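Local coordinates for protein ATP phosphoribosyltransferase (Methanobacterium thermoautotrophicum, PDB 2VD3) that probably catalyses the first step of histidine biosynthesis, joining ATP to 5-phosphoribose 1-diphosphate, and is held here in its histidine-inhibited form, at residues R114-T120 against D136-L142; I106-I112 against R174-T178; L218-D224 against A276-V282. One frame throughout, in Å; residues are numbered along the deposited sequence.

Contact 1. Residues R114-T120 against D136-L142; sequences RGAVIAT and DAEVVEL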
# COMPACT_ATOMS: atom_id res chain seq x y z
N ARG A 114 12.67 36.26 -24.20
CA ARG A 114 12.22 35.48 -25.35
C ARG A 114 12.34 33.96 -25.19
O ARG A 114 11.38 33.22 -25.43
CB ARG A 114 12.98 35.92 -26.62
CG ARG A 114 12.18 36.77 -27.59
CD ARG A 114 11.99 38.19 -27.10
NE ARG A 114 11.39 39.04 -28.13
CZ ARG A 114 10.09 39.22 -28.31
NH1 ARG A 114 9.20 38.61 -27.53
NH2 ARG A 114 9.66 40.03 -29.28
N GLY A 115 13.51 33.50 -24.78
CA GLY A 115 13.79 32.06 -24.79
C GLY A 115 13.43 31.28 -23.55
O GLY A 115 13.73 30.08 -23.47
N ALA A 116 12.78 31.93 -22.58
CA ALA A 116 12.57 31.32 -21.26
C ALA A 116 11.73 30.06 -21.33
O ALA A 116 10.74 30.00 -22.05
CB ALA A 116 11.97 32.31 -20.29
N VAL A 117 12.15 29.05 -20.57
CA VAL A 117 11.41 27.80 -20.50
C VAL A 117 10.62 27.74 -19.20
O VAL A 117 11.15 28.02 -18.13
CB VAL A 117 12.35 26.57 -20.65
CG1 VAL A 117 11.57 25.28 -20.50
CG2 VAL A 117 13.05 26.61 -22.01
N ILE A 118 9.33 27.42 -19.32
CA ILE A 118 8.46 27.23 -18.17
C ILE A 118 7.93 25.81 -18.14
O ILE A 118 7.32 25.35 -19.12
CB ILE A 118 7.26 28.21 -18.17
CG1 ILE A 118 7.75 29.66 -18.28
CG2 ILE A 118 6.41 28.01 -16.91
CD1 ILE A 118 6.69 30.63 -18.80
N ALA A 119 8.16 25.12 -17.03
CA ALA A 119 7.65 23.77 -16.81
C ALA A 119 6.32 23.84 -16.07
O ALA A 119 6.16 24.63 -15.13
CB ALA A 119 8.65 22.93 -16.03
N THR A 120 5.38 23.00 -16.48
CA THR A 120 4.03 23.08 -15.97
C THR A 120 3.33 21.73 -16.03
O THR A 120 3.75 20.82 -16.74
CB THR A 120 3.21 24.13 -16.74
OG1 THR A 120 1.96 24.37 -16.08
CG2 THR A 120 2.95 23.68 -18.18
N ASP A 136 6.70 35.81 -24.91
CA ASP A 136 7.22 34.71 -25.70
C ASP A 136 8.09 33.87 -24.78
O ASP A 136 9.19 34.29 -24.40
CB ASP A 136 8.01 35.22 -26.91
CG ASP A 136 8.55 34.09 -27.80
OD1 ASP A 136 8.53 32.91 -27.39
OD2 ASP A 136 9.01 34.40 -28.92
N ALA A 137 7.58 32.71 -24.39
CA ALA A 137 8.32 31.76 -23.58
C ALA A 137 7.88 30.36 -23.97
O ALA A 137 6.76 30.16 -24.44
CB ALA A 137 8.09 32.02 -22.09
N GLU A 138 8.78 29.39 -23.79
CA GLU A 138 8.48 28.01 -24.11
C GLU A 138 7.86 27.31 -22.91
O GLU A 138 8.21 27.58 -21.76
CB GLU A 138 9.72 27.25 -24.58
CG GLU A 138 10.64 28.02 -25.54
CD GLU A 138 9.91 28.63 -26.73
OE1 GLU A 138 9.17 27.89 -27.42
OE2 GLU A 138 10.10 29.84 -26.98
N VAL A 139 6.93 26.40 -23.20
CA VAL A 139 6.19 25.69 -22.17
C VAL A 139 6.48 24.20 -22.28
O VAL A 139 6.22 23.58 -23.31
CB VAL A 139 4.67 25.96 -22.31
CG1 VAL A 139 3.86 25.03 -21.43
CG2 VAL A 139 4.36 27.41 -21.97
N VAL A 140 7.03 23.64 -21.21
CA VAL A 140 7.33 22.21 -21.17
C VAL A 140 6.39 21.52 -20.18
O VAL A 140 6.35 21.86 -18.99
CB VAL A 140 8.83 21.93 -20.82
CG1 VAL A 140 9.09 20.42 -20.74
CG2 VAL A 140 9.75 22.55 -21.86
N GLU A 141 5.63 20.55 -20.69
CA GLU A 141 4.71 19.81 -19.87
C GLU A 141 5.43 18.68 -19.15
O GLU A 141 6.16 17.90 -19.77
CB GLU A 141 3.55 19.28 -20.71
CG GLU A 141 2.80 18.14 -20.08
CD GLU A 141 1.33 18.16 -20.41
OE1 GLU A 141 0.53 17.91 -19.49
OE2 GLU A 141 0.97 18.44 -21.57
N LEU A 142 5.25 18.60 -17.83
CA LEU A 142 5.83 17.52 -17.05
C LEU A 142 4.71 16.74 -16.40
O LEU A 142 3.59 17.22 -16.26
CB LEU A 142 6.82 18.05 -16.00
CG LEU A 142 8.07 18.82 -16.46
CD1 LEU A 142 9.00 19.05 -15.27
CD2 LEU A 142 8.81 18.11 -17.58
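Val117 to Thr120 run parallel to Glu138 to Glu141, and five backbone hydrogen bonds join them, alternating between the chains: Ala116 O takes Glu138 N, Ile118 gives its N to Glu138 O and takes Val140 N on its O, and Thr120 does the same with Val140 O and Leu142 N. The bond from Val140 N to Ile118 O measures 2.7 Å and is nearly straight at 169°. Between them the alpha hydrogens also reach carbonyls, with Ala119 CA 3.2 Å from Val140 O.

Apolar contacts follow the two faces of the sheet. On the Val117 and Ala119 face, Val117 CG1 meets Val140 CG2 at 3.6 Å; chi1 178° sets Val140 CG1 anti to the backbone N and leaves CG2 beside that N, where it meets Val117. Farther on, Leu142 CD1 lies 4.0 Å from Ala119 CB. On the other face Ile118 CD1 touches Ala137 CB at 3.8 Å, and Thr120 CG2 packs on Val139 CG1 at 3.6 Å. That pose leaves Thr120 OG1 to bond with Thr159, Thr126 and Phe122 N, while Leu130 of helix 123-132 packs on both Ile118 and Val139.

Before the ladder begins, the side chains of Arg114 and Asp136 cross at about a right angle. Asp136 OD2 lies 4.4 Å from Arg114 NH1, well out of the guanidinium plane, so no N-H points at it and the two are opposite charges near each other, not a salt bridge. Strand 117-120, helix 123-132 and strand 138-141 together form a beta-alpha-beta unit of the periplasmic-binding-protein-like catalytic part of HisG.

Contact 2. Residues I106-I112 against R174-T178; sequences IRGPEDI and RVIDT. With MG (magnesium ion), chain M.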
# COMPACT_ATOMS: atom_id res chain seq x y z
N ILE A 106 14.61 37.41 -12.70
CA ILE A 106 13.16 37.51 -12.89
C ILE A 106 12.41 37.69 -11.57
O ILE A 106 12.33 36.75 -10.76
CB ILE A 106 12.60 36.28 -13.66
CG1 ILE A 106 13.30 36.12 -15.02
CG2 ILE A 106 11.07 36.37 -13.84
CD1 ILE A 106 13.14 34.76 -15.66
N ARG A 107 11.88 38.89 -11.35
CA ARG A 107 11.09 39.17 -10.14
C ARG A 107 9.60 39.38 -10.44
O ARG A 107 8.77 39.39 -9.53
CB ARG A 107 11.68 40.37 -9.38
CG ARG A 107 12.85 40.01 -8.47
CD ARG A 107 13.86 41.14 -8.40
NE ARG A 107 14.71 41.15 -9.59
CZ ARG A 107 15.29 42.23 -10.10
NH1 ARG A 107 15.11 43.43 -9.54
NH2 ARG A 107 16.05 42.12 -11.18
N GLY A 108 9.27 39.53 -11.72
CA GLY A 108 7.88 39.67 -12.18
C GLY A 108 7.78 39.26 -13.64
O GLY A 108 8.81 39.20 -14.32
N PRO A 109 6.56 38.98 -14.13
CA PRO A 109 6.37 38.53 -15.52
C PRO A 109 6.99 39.44 -16.59
O PRO A 109 7.24 38.99 -17.70
CB PRO A 109 4.84 38.46 -15.68
CG PRO A 109 4.27 39.14 -14.49
CD PRO A 109 5.28 39.06 -13.40
N GLU A 110 7.25 40.70 -16.24
CA GLU A 110 7.82 41.66 -17.19
C GLU A 110 9.25 41.31 -17.58
O GLU A 110 9.74 41.74 -18.64
CB GLU A 110 7.79 43.10 -16.62
CG GLU A 110 6.60 43.42 -15.73
CD GLU A 110 6.88 43.15 -14.25
OE1 GLU A 110 6.11 42.40 -13.62
OE2 GLU A 110 7.89 43.69 -13.73
N ASP A 111 9.91 40.51 -16.74
CA ASP A 111 11.34 40.23 -16.86
C ASP A 111 11.64 38.98 -17.69
O ASP A 111 12.81 38.68 -17.97
CB ASP A 111 11.95 40.06 -15.46
CG ASP A 111 11.66 41.25 -14.55
OD1 ASP A 111 11.00 42.21 -15.00
OD2 ASP A 111 12.10 41.22 -13.38
N ILE A 112 10.60 38.26 -18.08
CA ILE A 112 10.77 36.99 -18.79
C ILE A 112 11.27 37.24 -20.21
O ILE A 112 10.62 37.95 -20.99
CB ILE A 112 9.47 36.15 -18.79
CG1 ILE A 112 9.05 35.80 -17.35
CG2 ILE A 112 9.65 34.87 -19.60
CD1 ILE A 112 7.59 35.44 -17.19
N ARG A 174 10.44 31.57 -5.52
CA ARG A 174 9.62 32.74 -5.21
C ARG A 174 8.49 32.92 -6.23
O ARG A 174 8.72 32.83 -7.44
CB ARG A 174 10.51 33.98 -5.17
CG ARG A 174 9.79 35.30 -4.99
CD ARG A 174 10.73 36.49 -5.14
NE ARG A 174 11.26 36.63 -6.50
CZ ARG A 174 12.52 36.39 -6.85
NH1 ARG A 174 13.41 35.99 -5.95
NH2 ARG A 174 12.90 36.56 -8.12
N VAL A 175 7.27 33.16 -5.73
CA VAL A 175 6.10 33.43 -6.58
C VAL A 175 6.30 34.76 -7.29
O VAL A 175 6.46 35.79 -6.63
CB VAL A 175 4.78 33.50 -5.75
CG1 VAL A 175 3.60 33.87 -6.63
CG2 VAL A 175 4.51 32.18 -5.05
N ILE A 176 6.31 34.74 -8.62
CA ILE A 176 6.44 35.99 -9.37
C ILE A 176 5.14 36.42 -10.06
O ILE A 176 5.05 37.51 -10.62
CB ILE A 176 7.69 36.02 -10.32
CG1 ILE A 176 7.65 34.90 -11.37
CG2 ILE A 176 8.98 35.93 -9.51
CD1 ILE A 176 7.30 35.38 -12.75
N ASP A 177 4.12 35.56 -9.98
CA ASP A 177 2.75 35.89 -10.38
C ASP A 177 1.76 34.78 -10.03
O ASP A 177 2.15 33.63 -9.84
CB ASP A 177 2.66 36.20 -11.88
CG ASP A 177 1.51 37.14 -12.21
OD1 ASP A 177 0.68 37.43 -11.32
OD2 ASP A 177 1.45 37.60 -13.37
N THR A 178 0.49 35.16 -9.92
CA THR A 178 -0.60 34.20 -9.80
C THR A 178 -1.29 34.09 -11.15
O THR A 178 -1.76 35.08 -11.70
CB THR A 178 -1.60 34.58 -8.68
OG1 THR A 178 -0.91 34.65 -7.42
CG2 THR A 178 -2.71 33.54 -8.57
MG MG M . -1.03 38.80 -12.37
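Ile106 meets strand 174-178 through both its backbone and its side chain. Its carbonyl O accepts a weak hydrogen bond from Arg174 NH2 at 2.7 Å, bent to 129°, with the oxygen at the guanidinium edge; Arg174 NH1 is held by Glu102 O. Ile106 CG2 also touches Ile176 CD1 at 4.0 Å. The Arg107 CG methylene lies 3.5 Å from the guanidinium nitrogen Arg174 NH2, while the Arg107 guanidinium turns back to Thr105 O. The Arg107 O lies 3.5 Å from Ile176 CG2, and Arg107 N is tied to Asp111 OD2, which it meets from above the carboxylate plane, bracing the turn from within.

Gly108 and Ile176 have the nearest CA atoms of the two segments, 4.8 Å apart. Pro109 then presses its ring on the strand: CD sits 3.2 Å from Ile176 O, and CG 3.4 Å from Asp177 OD2. The CG1 arm of Ile176 stands between its backbone N and carbonyl carbon, chi1 60°, which carries CD1 in among Ile106, Pro109 and, more loosely, Ile112 CD1. Asp177 OD1 binds a magnesium ion at 2.4 Å, while its OD2 is hydrogen-bonded to Tyr129 OH. Ile112 closes the turn against Leu98 and Leu157. Ile176 and Asp177 both face Leu98 of the adjoining strand, the signature of a classic beta bulge, here packed against a loop with a short 3-10 turn.

Contact 3. Residues L218-D224 against A276-V282; sequences LVMLNID and ARDILVV. With HIS (histidine), chain C.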
# COMPACT_ATOMS: atom_id res chain seq x y z
N LEU A 218 -25.29 26.65 15.86
CA LEU A 218 -26.41 27.07 16.70
C LEU A 218 -25.98 27.11 18.17
O LEU A 218 -25.72 26.07 18.79
CB LEU A 218 -27.63 26.14 16.52
CG LEU A 218 -28.88 26.38 17.38
CD1 LEU A 218 -29.65 27.59 16.92
CD2 LEU A 218 -29.79 25.14 17.38
N VAL A 219 -25.91 28.33 18.72
CA VAL A 219 -25.43 28.55 20.08
C VAL A 219 -26.59 28.67 21.07
O VAL A 219 -27.50 29.46 20.87
CB VAL A 219 -24.49 29.77 20.16
CG1 VAL A 219 -24.09 30.09 21.60
CG2 VAL A 219 -23.25 29.52 19.32
N MET A 220 -26.55 27.86 22.13
CA MET A 220 -27.58 27.82 23.17
C MET A 220 -26.98 28.13 24.54
O MET A 220 -25.85 27.72 24.83
CB MET A 220 -28.26 26.45 23.24
CG MET A 220 -28.88 25.97 21.95
SD MET A 220 -29.18 24.19 21.96
CE MET A 220 -30.77 24.06 22.77
N LEU A 221 -27.75 28.82 25.38
CA LEU A 221 -27.30 29.19 26.72
C LEU A 221 -28.46 29.36 27.70
O LEU A 221 -29.59 29.67 27.30
CB LEU A 221 -26.46 30.48 26.69
CG LEU A 221 -27.04 31.77 26.10
CD1 LEU A 221 -28.03 32.48 27.03
CD2 LEU A 221 -25.90 32.71 25.77
N ASN A 222 -28.17 29.17 28.98
CA ASN A 222 -29.10 29.48 30.06
C ASN A 222 -28.75 30.83 30.68
O ASN A 222 -27.61 31.06 31.08
CB ASN A 222 -29.07 28.38 31.12
CG ASN A 222 -29.63 27.06 30.62
OD1 ASN A 222 -30.58 27.03 29.83
ND2 ASN A 222 -29.06 25.96 31.09
N ILE A 223 -29.73 31.73 30.73
CA ILE A 223 -29.53 33.05 31.32
C ILE A 223 -30.63 33.38 32.32
O ILE A 223 -31.79 33.03 32.11
CB ILE A 223 -29.40 34.17 30.23
CG1 ILE A 223 -28.93 35.50 30.83
CG2 ILE A 223 -30.71 34.40 29.50
CD1 ILE A 223 -27.48 35.52 31.24
N ASP A 224 -30.25 34.03 33.41
CA ASP A 224 -31.23 34.59 34.34
C ASP A 224 -31.90 35.77 33.66
O ASP A 224 -31.23 36.59 33.01
CB ASP A 224 -30.56 34.99 35.66
CG ASP A 224 -29.88 33.82 36.36
OD1 ASP A 224 -30.47 33.26 37.31
OD2 ASP A 224 -28.76 33.44 35.94
N ALA A 276 -24.30 34.44 31.44
CA ALA A 276 -24.63 33.26 30.66
C ALA A 276 -23.88 32.05 31.18
O ALA A 276 -22.69 32.14 31.50
CB ALA A 276 -24.32 33.49 29.20
N ARG A 277 -24.59 30.94 31.31
CA ARG A 277 -23.95 29.66 31.63
C ARG A 277 -24.43 28.56 30.69
O ARG A 277 -25.37 28.76 29.92
CB ARG A 277 -24.14 29.29 33.11
CG ARG A 277 -25.55 29.41 33.68
CD ARG A 277 -25.48 29.56 35.20
NE ARG A 277 -26.75 30.01 35.79
CZ ARG A 277 -27.54 29.24 36.54
NH1 ARG A 277 -28.67 29.75 37.04
NH2 ARG A 277 -27.22 27.98 36.80
N ASP A 278 -23.74 27.41 30.75
CA ASP A 278 -24.09 26.20 29.99
C ASP A 278 -24.16 26.46 28.49
O ASP A 278 -25.12 26.08 27.82
CB ASP A 278 -25.41 25.61 30.50
CG ASP A 278 -25.53 25.68 32.01
OD1 ASP A 278 -24.57 25.28 32.69
OD2 ASP A 278 -26.58 26.13 32.50
N ILE A 279 -23.12 27.11 27.97
CA ILE A 279 -23.09 27.48 26.57
C ILE A 279 -22.82 26.27 25.68
O ILE A 279 -21.79 25.60 25.80
CB ILE A 279 -22.08 28.61 26.28
CG1 ILE A 279 -22.31 29.78 27.25
CG2 ILE A 279 -22.22 29.07 24.83
CD1 ILE A 279 -21.16 30.78 27.28
N LEU A 280 -23.77 25.99 24.79
CA LEU A 280 -23.70 24.86 23.90
C LEU A 280 -23.52 25.36 22.50
O LEU A 280 -24.13 26.37 22.09
CB LEU A 280 -24.98 24.02 23.96
CG LEU A 280 -25.70 23.80 25.29
CD1 LEU A 280 -26.92 22.94 25.05
CD2 LEU A 280 -24.79 23.19 26.37
N VAL A 281 -22.67 24.65 21.76
CA VAL A 281 -22.52 24.89 20.34
C VAL A 281 -22.97 23.62 19.65
O VAL A 281 -22.35 22.58 19.82
CB VAL A 281 -21.06 25.26 19.98
CG1 VAL A 281 -20.97 25.66 18.51
CG2 VAL A 281 -20.55 26.41 20.86
N VAL A 282 -24.07 23.72 18.92
CA VAL A 282 -24.73 22.59 18.27
C VAL A 282 -24.50 22.71 16.76
O VAL A 282 -24.61 23.81 16.22
CB VAL A 282 -26.26 22.60 18.58
CG1 VAL A 282 -26.97 21.40 17.98
CG2 VAL A 282 -26.53 22.66 20.07
N HIS C . -31.87 24.18 29.67
CA HIS C . -31.21 22.88 29.31
C HIS C . -30.12 22.52 30.31
O HIS C . -29.62 21.40 30.31
CB HIS C . -30.62 22.94 27.90
CG HIS C . -29.68 24.09 27.68
ND1 HIS C . -29.96 25.12 26.81
CD2 HIS C . -28.47 24.36 28.21
CE1 HIS C . -28.95 25.99 26.83
NE2 HIS C . -28.04 25.54 27.67
OXT HIS C . -29.70 23.35 31.13
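Asn222 and Asp278 bind one histidine across an antiparallel strand pair of the C-terminal regulatory domain, a GlnB-like fold. The Asn222 amide uses both ends: ND2 gives a hydrogen bond to the ligand OXT at 2.7 Å and another to Asp278 OD2, also bonded to Thr239 OG1 of a neighbouring subunit, while OD1 accepts the ligand N at 3.1 Å. The imidazole NE2 donates to Asp278 O at 3.0 Å. Met220 CB and Leu280 CG line the ring, and Met238, Thr239, Gly240, Thr242 and Val258 of the same neighbouring subunit complete the site. Replacing Asn222 with alanine is likely to cost the ligand N and OXT their bonds to this side chain, and Asp278 OD2 one of its partners.

Behind this shell, paired bonds join Leu218 to Val282, Met220 to Leu280 and Asn222 to Arg277. A beta bulge between the last two pairs shifts the register by one, and Asp278, where the chain turns a corner, directs its O to the ligand. Met220 SD packs on Val282 CG2 at 3.6 Å. At the far end Asp224 OD2 makes a long salt bridge to Arg277 NH1, 3.9 Å away, its carboxylate turned 22° from the guanidinium plane.

How the contacts relate
Contacts 1 and 2 are neighbours, centres about 14 Å apart, and touch where Ala137 CB packs on Ile112 CG2 at 4.1 Å. Contact 1 is nested along the chain inside the loop that contact 2 closes, and both reach the same mixed sheet, in which strand 157-162 lies between strands 117-120 and 94-101, and strand 173-188 follows. Contact 3 comes later in the chain, in the four-stranded antiparallel sheet of the C-terminal domain, with its centre about 58 Å from that of contact 1 and 52 Å from that of contact 2. Within this chain the histidine of contact 3 sits far from contacts 1 and 2, consistent with regulation transmitted at long range.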